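Local coordinates for protein killer cell lectin-like receptor 3 (Mus musculus, PDB 3C8J) that serves as a disulfide-linked homodimeric receptor on natural killer cells that recognises class I MHC molecules, at residues S102-K105 with A106-H110; R129-P133 with G134-I138; D183-C186 with N187-Y190. The protein carries 4 engineered substitutions. All blocks are in the same frame, centred on the assembly; numbering follows the deposited sequence.

Interaction 1 of 3, residues S102-K105 with A106-H110; sequences SGCK and ANCQH
With SG anti to the backbone N in Cys104 (chi1 172°) and anti to the carbonyl carbon in Cys108 (chi1 -76°), these two cysteines, one helical turn apart, present their sulfurs on the same side of helix 101-110. Cys104 SG and Cys108 SG are 4.4 Å apart, a loose apolar approach and far too long for a bond between them. Each sulfur is instead paired outside the segment, Cys104 with Cys192 and Cys108 with Cys194.

The backbone evidence for an unbroken alpha helix is four successive i to i+4 bonds. Ala106 N donates to Ser102 O (2.8 Å), Asn107 N to Gly103 O (2.7 Å), Cys108 N to Cys104 O (3.0 Å, nearly straight at 169°) and Gln109 N to Lys105 O (3.1 Å). Lys105 runs out fully extended on the exposed side, its side chain touching Ile152.

Chemically, the helix divides into a buried side with both sulfurs and a mainly polar exposed side (Ser102, Lys105, Gln109). Because both disulfides run from neighbouring turns to strand 190-197, they fix the helix to that strand at two points, which would be expected to limit both its rotation and its distance from the strand.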
ATOM      1  N   SER A 102     -17.787  19.294   4.222  1.00 58.61           N
ATOM      2  CA  SER A 102     -18.420  19.329   2.915  1.00 59.11           C
ATOM      3  C   SER A 102     -17.420  19.569   1.775  1.00 59.40           C
ATOM      4  O   SER A 102     -17.547  18.982   0.703  1.00 59.39           O
ATOM      5  CB  SER A 102     -19.520  20.379   2.894  1.00 58.78           C
ATOM      6  OG  SER A 102     -20.591  19.895   2.118  1.00 59.72           O
ATOM      7  N   GLY A 103     -16.431  20.431   2.019  1.00 59.89           N
ATOM      8  CA  GLY A 103     -15.404  20.743   1.037  1.00 60.72           C
ATOM      9  C   GLY A 103     -14.566  19.515   0.790  1.00 61.69           C
ATOM     10  O   GLY A 103     -14.150  19.239  -0.346  1.00 62.12           O
ATOM     11  N   CYS A 104     -14.329  18.766   1.866  1.00 62.15           N
ATOM     12  CA  CYS A 104     -13.583  17.522   1.792  1.00 61.99           C
ATOM     13  C   CYS A 104     -14.329  16.507   0.936  1.00 61.68           C
ATOM     14  O   CYS A 104     -13.769  15.935  -0.003  1.00 61.34           O
ATOM     15  CB  CYS A 104     -13.338  16.983   3.193  1.00 62.09           C
ATOM     16  SG  CYS A 104     -12.628  15.331   3.237  1.00 63.73           S
ATOM     17  N   LYS A 105     -15.602  16.302   1.242  1.00 61.50           N
ATOM     18  CA  LYS A 105     -16.443  15.505   0.368  1.00 61.58           C
ATOM     19  C   LYS A 105     -16.335  16.013  -1.077  1.00 61.55           C
ATOM     20  O   LYS A 105     -16.122  15.225  -2.003  1.00 61.57           O
ATOM     21  CB  LYS A 105     -17.911  15.518   0.827  1.00 61.59           C
ATOM     22  CG  LYS A 105     -18.796  14.699  -0.096  1.00 61.00           C
ATOM     23  CD  LYS A 105     -20.157  14.432   0.446  1.00 60.47           C
ATOM     24  CE  LYS A 105     -20.986  13.795  -0.663  1.00 61.93           C
ATOM     25  NZ  LYS A 105     -22.409  13.621  -0.270  1.00 62.85           N
ATOM     26  N   ALA A 106     -16.484  17.325  -1.256  1.00 61.35           N
ATOM     27  CA  ALA A 106     -16.436  17.939  -2.579  1.00 61.40           C
ATOM     28  C   ALA A 106     -15.132  17.593  -3.305  1.00 61.79           C
ATOM     29  O   ALA A 106     -15.176  17.046  -4.407  1.00 61.76           O
ATOM     30  CB  ALA A 106     -16.620  19.435  -2.481  1.00 60.83           C
ATOM     31  N   ASN A 107     -13.987  17.884  -2.676  1.00 61.93           N
ATOM     32  CA  ASN A 107     -12.688  17.670  -3.307  1.00 62.49           C
ATOM     33  C   ASN A 107     -12.501  16.243  -3.726  1.00 62.29           C
ATOM     34  O   ASN A 107     -12.052  15.974  -4.834  1.00 62.62           O
ATOM     35  CB  ASN A 107     -11.534  18.052  -2.381  1.00 63.09           C
ATOM     36  CG  ASN A 107     -11.307  19.552  -2.302  1.00 64.78           C
ATOM     37  OD1 ASN A 107     -12.192  20.363  -2.611  1.00 65.23           O
ATOM     38  ND2 ASN A 107     -10.106  19.932  -1.868  1.00 66.50           N
ATOM     39  N   CYS A 108     -12.843  15.328  -2.823  1.00 62.29           N
ATOM     40  CA  CYS A 108     -12.713  13.901  -3.072  1.00 61.72           C
ATOM     41  C   CYS A 108     -13.517  13.489  -4.313  1.00 61.50           C
ATOM     42  O   CYS A 108     -13.009  12.729  -5.137  1.00 61.82           O
ATOM     43  CB  CYS A 108     -13.152  13.098  -1.847  1.00 61.79           C
ATOM     44  SG  CYS A 108     -12.007  13.017  -0.416  1.00 61.95           S
ATOM     45  N   GLN A 109     -14.750  13.987  -4.445  1.00 60.82           N
ATOM     46  CA  GLN A 109     -15.575  13.699  -5.630  1.00 60.63           C
ATOM     47  C   GLN A 109     -14.858  14.126  -6.896  1.00 59.84           C
ATOM     48  O   GLN A 109     -14.827  13.379  -7.869  1.00 60.07           O
ATOM     49  CB  GLN A 109     -16.953  14.393  -5.584  1.00 61.07           C
ATOM     50  CG  GLN A 109     -18.137  13.473  -5.264  1.00 63.13           C
ATOM     51  CD  GLN A 109     -18.175  12.197  -6.121  1.00 64.76           C
ATOM     52  OE1 GLN A 109     -17.811  11.112  -5.648  1.00 65.47           O
ATOM     53  NE2 GLN A 109     -18.600  12.328  -7.379  1.00 63.17           N
ATOM     54  N   HIS A 110     -14.280  15.323  -6.868  1.00 58.66           N
ATOM     55  CA  HIS A 110     -13.577  15.880  -8.003  1.00 57.54           C
ATOM     56  C   HIS A 110     -12.464  14.975  -8.549  1.00 57.16           C
ATOM     57  O   HIS A 110     -12.119  15.062  -9.714  1.00 57.27           O
ATOM     58  CB  HIS A 110     -13.021  17.248  -7.642  1.00 57.39           C
ATOM     59  CG  HIS A 110     -12.346  17.937  -8.784  1.00 57.52           C
ATOM     60  ND1 HIS A 110     -10.974  18.015  -8.897  1.00 57.84           N
ATOM     61  CD2 HIS A 110     -12.852  18.553  -9.877  1.00 57.23           C
ATOM     62  CE1 HIS A 110     -10.663  18.673 -10.000  1.00 57.87           C
ATOM     63  NE2 HIS A 110     -11.784  19.008 -10.613  1.00 57.64           N
TER

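Interaction 2 of 3, residues R129-P133 with G134-I138; sequences RHVIP and GNYWI. Engineered in segment 134-138: Gly134 (natural residue Glu).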
ATOM      1  N   ARG A 129      -1.153   5.447  12.209  1.00 50.30           N
ATOM      2  CA  ARG A 129       0.288   5.300  12.140  1.00 49.34           C
ATOM      3  C   ARG A 129       0.839   6.087  10.947  1.00 49.21           C
ATOM      4  O   ARG A 129       1.940   6.587  10.998  1.00 48.36           O
ATOM      5  CB  ARG A 129       0.672   3.828  12.012  1.00 49.26           C
ATOM      6  CG  ARG A 129       0.526   3.010  13.280  1.00 48.93           C
ATOM      7  CD  ARG A 129       1.019   1.555  13.064  1.00 49.57           C
ATOM      8  NE  ARG A 129      -0.065   0.570  12.841  1.00 50.46           N
ATOM      9  CZ  ARG A 129      -0.245  -0.076  11.689  1.00 50.66           C
ATOM     10  NH1 ARG A 129       0.566   0.145  10.666  1.00 51.56           N
ATOM     11  NH2 ARG A 129      -1.219  -0.951  11.546  1.00 50.52           N
ATOM     12  N   HIS A 130       0.066   6.185   9.862  1.00 49.88           N
ATOM     13  CA  HIS A 130       0.583   6.726   8.607  1.00 50.18           C
ATOM     14  C   HIS A 130       0.597   8.258   8.593  1.00 50.61           C
ATOM     15  O   HIS A 130       1.580   8.920   8.263  1.00 49.60           O
ATOM     16  CB  HIS A 130      -0.288   6.254   7.460  1.00 50.23           C
ATOM     17  CG  HIS A 130       0.054   6.914   6.171  1.00 50.36           C
ATOM     18  ND1 HIS A 130       1.189   6.589   5.457  1.00 50.68           N
ATOM     19  CD2 HIS A 130      -0.534   7.938   5.510  1.00 48.59           C
ATOM     20  CE1 HIS A 130       1.264   7.358   4.385  1.00 52.72           C
ATOM     21  NE2 HIS A 130       0.234   8.196   4.404  1.00 54.34           N
ATOM     22  N   VAL A 131      -0.556   8.795   8.953  1.00 51.40           N
ATOM     23  CA  VAL A 131      -0.870  10.190   8.840  1.00 51.54           C
ATOM     24  C   VAL A 131       0.226  11.078   9.452  1.00 52.39           C
ATOM     25  O   VAL A 131       0.821  10.729  10.490  1.00 52.48           O
ATOM     26  CB  VAL A 131      -2.265  10.345   9.455  1.00 51.57           C
ATOM     27  CG1 VAL A 131      -2.324  11.304  10.623  1.00 50.94           C
ATOM     28  CG2 VAL A 131      -3.331  10.541   8.356  1.00 51.46           C
ATOM     29  N   ILE A 132       0.527  12.197   8.785  1.00 52.56           N
ATOM     30  CA  ILE A 132       1.341  13.242   9.390  1.00 53.12           C
ATOM     31  C   ILE A 132       0.476  13.821  10.509  1.00 52.72           C
ATOM     32  O   ILE A 132      -0.715  13.943  10.307  1.00 52.49           O
ATOM     33  CB  ILE A 132       1.699  14.341   8.372  1.00 53.58           C
ATOM     34  CG1 ILE A 132       2.847  13.894   7.470  1.00 54.02           C
ATOM     35  CG2 ILE A 132       2.120  15.628   9.095  1.00 54.46           C
ATOM     36  CD1 ILE A 132       2.814  14.511   6.096  1.00 54.54           C
ATOM     37  N   PRO A 133       1.047  14.125  11.701  1.00 53.28           N
ATOM     38  CA  PRO A 133       0.202  14.685  12.799  1.00 53.39           C
ATOM     39  C   PRO A 133      -0.755  15.763  12.301  1.00 54.12           C
ATOM     40  O   PRO A 133      -0.325  16.715  11.657  1.00 55.38           O
ATOM     41  CB  PRO A 133       1.220  15.288  13.752  1.00 52.48           C
ATOM     42  CG  PRO A 133       2.408  14.428  13.597  1.00 52.91           C
ATOM     43  CD  PRO A 133       2.448  13.948  12.145  1.00 52.75           C
ATOM     44  N   GLY A 134      -2.047  15.574  12.536  1.00 54.33           N
ATOM     45  CA  GLY A 134      -3.056  16.537  12.130  1.00 54.77           C
ATOM     46  C   GLY A 134      -4.435  15.965  12.395  1.00 55.42           C
ATOM     47  O   GLY A 134      -4.576  14.973  13.113  1.00 55.79           O
ATOM     48  N   ASN A 135      -5.450  16.600  11.816  1.00 55.55           N
ATOM     49  CA  ASN A 135      -6.822  16.151  11.913  1.00 55.68           C
ATOM     50  C   ASN A 135      -7.415  16.025  10.524  1.00 56.10           C
ATOM     51  O   ASN A 135      -7.341  16.968   9.728  1.00 57.15           O
ATOM     52  CB  ASN A 135      -7.623  17.129  12.745  1.00 55.41           C
ATOM     53  CG  ASN A 135      -7.078  17.265  14.133  1.00 55.78           C
ATOM     54  OD1 ASN A 135      -6.884  18.366  14.629  1.00 56.56           O
ATOM     55  ND2 ASN A 135      -6.791  16.136  14.769  1.00 56.77           N
ATOM     56  N   TYR A 136      -8.007  14.870  10.234  1.00 55.18           N
ATOM     57  CA  TYR A 136      -8.462  14.561   8.887  1.00 54.82           C
ATOM     58  C   TYR A 136      -9.953  14.210   8.868  1.00 55.15           C
ATOM     59  O   TYR A 136     -10.397  13.264   9.536  1.00 55.81           O
ATOM     60  CB  TYR A 136      -7.654  13.378   8.328  1.00 54.17           C
ATOM     61  CG  TYR A 136      -6.182  13.632   8.202  1.00 53.18           C
ATOM     62  CD1 TYR A 136      -5.366  13.621   9.320  1.00 53.53           C
ATOM     63  CD2 TYR A 136      -5.597  13.846   6.964  1.00 52.86           C
ATOM     64  CE1 TYR A 136      -4.014  13.857   9.229  1.00 53.53           C
ATOM     65  CE2 TYR A 136      -4.216  14.057   6.861  1.00 53.29           C
ATOM     66  CZ  TYR A 136      -3.442  14.061   8.010  1.00 52.55           C
ATOM     67  OH  TYR A 136      -2.110  14.298   7.966  1.00 51.90           O
ATOM     68  N   TRP A 137     -10.734  14.963   8.108  1.00 54.97           N
ATOM     69  CA  TRP A 137     -12.121  14.602   7.895  1.00 54.66           C
ATOM     70  C   TRP A 137     -12.175  13.223   7.232  1.00 54.74           C
ATOM     71  O   TRP A 137     -11.327  12.888   6.391  1.00 54.41           O
ATOM     72  CB  TRP A 137     -12.805  15.633   7.017  1.00 54.29           C
ATOM     73  CG  TRP A 137     -13.051  16.956   7.683  1.00 54.87           C
ATOM     74  CD1 TRP A 137     -12.620  18.172   7.247  1.00 55.06           C
ATOM     75  CD2 TRP A 137     -13.813  17.213   8.892  1.00 54.77           C
ATOM     76  NE1 TRP A 137     -13.061  19.167   8.092  1.00 55.17           N
ATOM     77  CE2 TRP A 137     -13.794  18.608   9.106  1.00 54.80           C
ATOM     78  CE3 TRP A 137     -14.494  16.403   9.804  1.00 54.18           C
ATOM     79  CZ2 TRP A 137     -14.424  19.211  10.202  1.00 54.33           C
ATOM     80  CZ3 TRP A 137     -15.128  17.004  10.887  1.00 54.75           C
ATOM     81  CH2 TRP A 137     -15.086  18.395  11.077  1.00 54.34           C
ATOM     82  N   ILE A 138     -13.145  12.413   7.654  1.00 54.77           N
ATOM     83  CA  ILE A 138     -13.417  11.133   7.003  1.00 54.63           C
ATOM     84  C   ILE A 138     -14.914  11.063   6.699  1.00 54.90           C
ATOM     85  O   ILE A 138     -15.677  11.902   7.179  1.00 54.92           O
ATOM     86  CB  ILE A 138     -12.911   9.915   7.819  1.00 54.39           C
ATOM     87  CG1 ILE A 138     -13.630   9.800   9.162  1.00 54.45           C
ATOM     88  CG2 ILE A 138     -11.419  10.008   8.039  1.00 54.31           C
ATOM     89  CD1 ILE A 138     -13.255   8.524   9.917  1.00 54.21           C
TER
HETATM   90  O   HOH W   1      -0.228  12.583   6.082  1.00 30.53           O
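Val131 and Tyr136 meet from opposite directions in a CH-pi contact. Val131 CG2 sits 3.6 Å from the centroid of the Tyr136 ring and 18° off the ring normal, so this methyl lies over one face, offset toward the rim; the other branch, Val131 CG1, reaches Tyr136 CE1 at 3.4 Å. Tyr136 CG lies beside the backbone N and anti to the carbonyl carbon (chi1 -62°), directing the ring at Val131 and Ile132. Strand 90-96 adds Phe94 against Val131 and Met96 against Tyr136.

The polar contact is at the ring's edge, where Tyr136 OH donates to Ile132 O at 2.7 Å, with a C=O...donor angle of 131°. A water accepts from Ile132 N at 2.8 Å and donates to Tyr136 OH at 3.2 Å. The phenol therefore acts as donor and acceptor at once, reaching Ile132 O directly and Ile132 N through the water, which would restrain the hydroxyl end of the ring.

This is a helix-to-strand connection of the C-type lectin-like fold: helix 121-130 ends, the chain turns through Ile132, Pro133 and the engineered Gly134 beside the tyrosine ring, and strand 136-143 carries Trp137 and Ile138, the first two residues of the family's WIGL motif.

Interaction 3 of 3, residues D183-C186 with N187-Y190; sequences DIDC and NIPY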
ATOM      1  N   ASP A 183     -15.852  13.506  17.126  1.00 61.51           N
ATOM      2  CA  ASP A 183     -16.934  14.212  16.451  1.00 61.37           C
ATOM      3  C   ASP A 183     -16.922  15.711  16.752  1.00 61.52           C
ATOM      4  O   ASP A 183     -16.826  16.129  17.924  1.00 61.56           O
ATOM      5  CB  ASP A 183     -18.307  13.597  16.790  1.00 61.10           C
ATOM      6  CG  ASP A 183     -18.652  13.682  18.271  1.00 60.42           C
ATOM      7  OD1 ASP A 183     -17.805  13.359  19.129  1.00 58.64           O
ATOM      8  OD2 ASP A 183     -19.800  14.060  18.580  1.00 62.10           O
ATOM      9  N   ILE A 184     -17.030  16.516  15.695  1.00 61.40           N
ATOM     10  CA  ILE A 184     -17.000  17.977  15.824  1.00 61.11           C
ATOM     11  C   ILE A 184     -17.752  18.683  14.679  1.00 61.11           C
ATOM     12  O   ILE A 184     -18.057  18.063  13.655  1.00 60.90           O
ATOM     13  CB  ILE A 184     -15.527  18.484  15.985  1.00 60.96           C
ATOM     14  CG1 ILE A 184     -15.467  19.762  16.826  1.00 60.25           C
ATOM     15  CG2 ILE A 184     -14.814  18.574  14.635  1.00 61.20           C
ATOM     16  CD1 ILE A 184     -14.225  19.896  17.709  1.00 59.08           C
ATOM     17  N   ASP A 185     -18.068  19.964  14.888  1.00 61.20           N
ATOM     18  CA  ASP A 185     -18.732  20.821  13.898  1.00 61.17           C
ATOM     19  C   ASP A 185     -18.119  20.653  12.519  1.00 60.78           C
ATOM     20  O   ASP A 185     -16.912  20.797  12.356  1.00 61.14           O
ATOM     21  CB  ASP A 185     -18.669  22.302  14.340  1.00 61.52           C
ATOM     22  CG  ASP A 185     -19.103  23.287  13.234  1.00 61.85           C
ATOM     23  OD1 ASP A 185     -18.665  24.459  13.275  1.00 61.49           O
ATOM     24  OD2 ASP A 185     -19.874  22.895  12.328  1.00 62.42           O
ATOM     25  N   CYS A 186     -18.965  20.363  11.531  1.00 60.47           N
ATOM     26  CA  CYS A 186     -18.530  20.068  10.154  1.00 59.67           C
ATOM     27  C   CYS A 186     -17.854  21.239   9.421  1.00 59.27           C
ATOM     28  O   CYS A 186     -17.270  21.052   8.355  1.00 59.00           O
ATOM     29  CB  CYS A 186     -19.715  19.545   9.342  1.00 59.55           C
ATOM     30  SG  CYS A 186     -20.480  18.075  10.077  1.00 60.20           S
ATOM     31  N   ASN A 187     -17.939  22.436   9.993  1.00 58.82           N
ATOM     32  CA  ASN A 187     -17.362  23.633   9.390  1.00 58.48           C
ATOM     33  C   ASN A 187     -15.928  23.908   9.813  1.00 57.97           C
ATOM     34  O   ASN A 187     -15.321  24.882   9.357  1.00 58.07           O
ATOM     35  CB  ASN A 187     -18.216  24.869   9.710  1.00 58.87           C
ATOM     36  CG  ASN A 187     -19.427  25.001   8.806  1.00 59.50           C
ATOM     37  OD1 ASN A 187     -19.596  24.230   7.853  1.00 60.72           O
ATOM     38  ND2 ASN A 187     -20.278  25.982   9.101  1.00 58.61           N
ATOM     39  N   ILE A 188     -15.388  23.079  10.700  1.00 57.09           N
ATOM     40  CA  ILE A 188     -14.004  23.260  11.112  1.00 56.77           C
ATOM     41  C   ILE A 188     -13.043  22.901   9.960  1.00 56.58           C
ATOM     42  O   ILE A 188     -13.167  21.836   9.352  1.00 55.65           O
ATOM     43  CB  ILE A 188     -13.672  22.490  12.408  1.00 56.84           C
ATOM     44  CG1 ILE A 188     -14.587  22.965  13.540  1.00 56.62           C
ATOM     45  CG2 ILE A 188     -12.196  22.702  12.802  1.00 56.76           C
ATOM     46  CD1 ILE A 188     -14.288  22.361  14.888  1.00 55.83           C
ATOM     47  N   PRO A 189     -12.111  23.816   9.641  1.00 56.62           N
ATOM     48  CA  PRO A 189     -11.170  23.578   8.559  1.00 56.79           C
ATOM     49  C   PRO A 189     -10.128  22.531   8.962  1.00 57.26           C
ATOM     50  O   PRO A 189      -9.223  22.825   9.757  1.00 57.54           O
ATOM     51  CB  PRO A 189     -10.503  24.949   8.351  1.00 57.03           C
ATOM     52  CG  PRO A 189     -11.217  25.917   9.236  1.00 56.22           C
ATOM     53  CD  PRO A 189     -11.892  25.122  10.291  1.00 56.56           C
ATOM     54  N   TYR A 190     -10.268  21.321   8.425  1.00 57.18           N
ATOM     55  CA  TYR A 190      -9.311  20.256   8.665  1.00 57.23           C
ATOM     56  C   TYR A 190      -8.780  19.691   7.353  1.00 57.45           C
ATOM     57  O   TYR A 190      -9.271  20.001   6.260  1.00 57.45           O
ATOM     58  CB  TYR A 190      -9.950  19.115   9.462  1.00 57.05           C
ATOM     59  CG  TYR A 190     -10.164  19.385  10.925  1.00 56.89           C
ATOM     60  CD1 TYR A 190     -11.224  18.773  11.600  1.00 56.87           C
ATOM     61  CD2 TYR A 190      -9.330  20.257  11.642  1.00 56.66           C
ATOM     62  CE1 TYR A 190     -11.452  19.006  12.952  1.00 57.24           C
ATOM     63  CE2 TYR A 190      -9.543  20.505  13.012  1.00 56.17           C
ATOM     64  CZ  TYR A 190     -10.612  19.865  13.661  1.00 57.71           C
ATOM     65  OH  TYR A 190     -10.881  20.090  15.007  1.00 58.10           O
TER
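A type I beta turn from Asp185 to Ile188 carries the chain out of strand 181-184 and on toward strand 190-197. Its defining bond runs from Ile188 N to Asp185 O, 3.2 Å long and fairly straight at the hydrogen (167°), although the donor stands above the carbonyl plane.

Asp185 supplies a second bond from its side chain: with CG anti to the backbone N (chi1 169°), OD2 accepts from Asn187 N at 3.1 Å. A carboxylate oxygen bound to the N-H two residues on is an Asx turn, here nested inside the beta turn. The donor approaches OD2 from above the carboxylate plane. Asp185 thus grips two successive N-H groups with two different oxygens.

Beyond the turn's polar bonds the contact is apolar. Ile184 and Ile188 cross at about a right angle, and Ile188 CD1 lies 3.4 Å from Ile184 CG1. The other branch, Ile184 CG2, meets the edge of the Tyr190 ring at CE1, 3.8 Å away, while Ile188 CG2, from the same segment as the ring, lies over one face, offset toward the rim.

The turn is also held covalently, since Cys186 is bonded to Cys173 on strand 173-176. This disulfide, tying a core strand to the turn ahead of the last strand, is one of the conserved pair that marks the C-type lectin-like domain.

All three contacts are local, in series along one C-type lectin domain, and their chemistry differs with place. Interactions 1 and 2 each mix buried with exposed residues, whereas interaction 3 is a surface contact with no fully buried member. Regular helix bonds dominate 102-110, a tyrosine ring and a water close 129-138, and a turn braced by a side-chain carboxylate shapes 183-190. Trp137 joins them: its CB packs 3.8 Å from Cys104 SG of interaction 1, and its NE1 lies 3.0 Å from Ile188 O of interaction 3, a probable hydrogen bond. Interactions 2 and 3 reach the same sheet; disulfides secure 1 and 3, while interaction 2 is noncovalent, apolar packing plus a hydroxyl bond and a water.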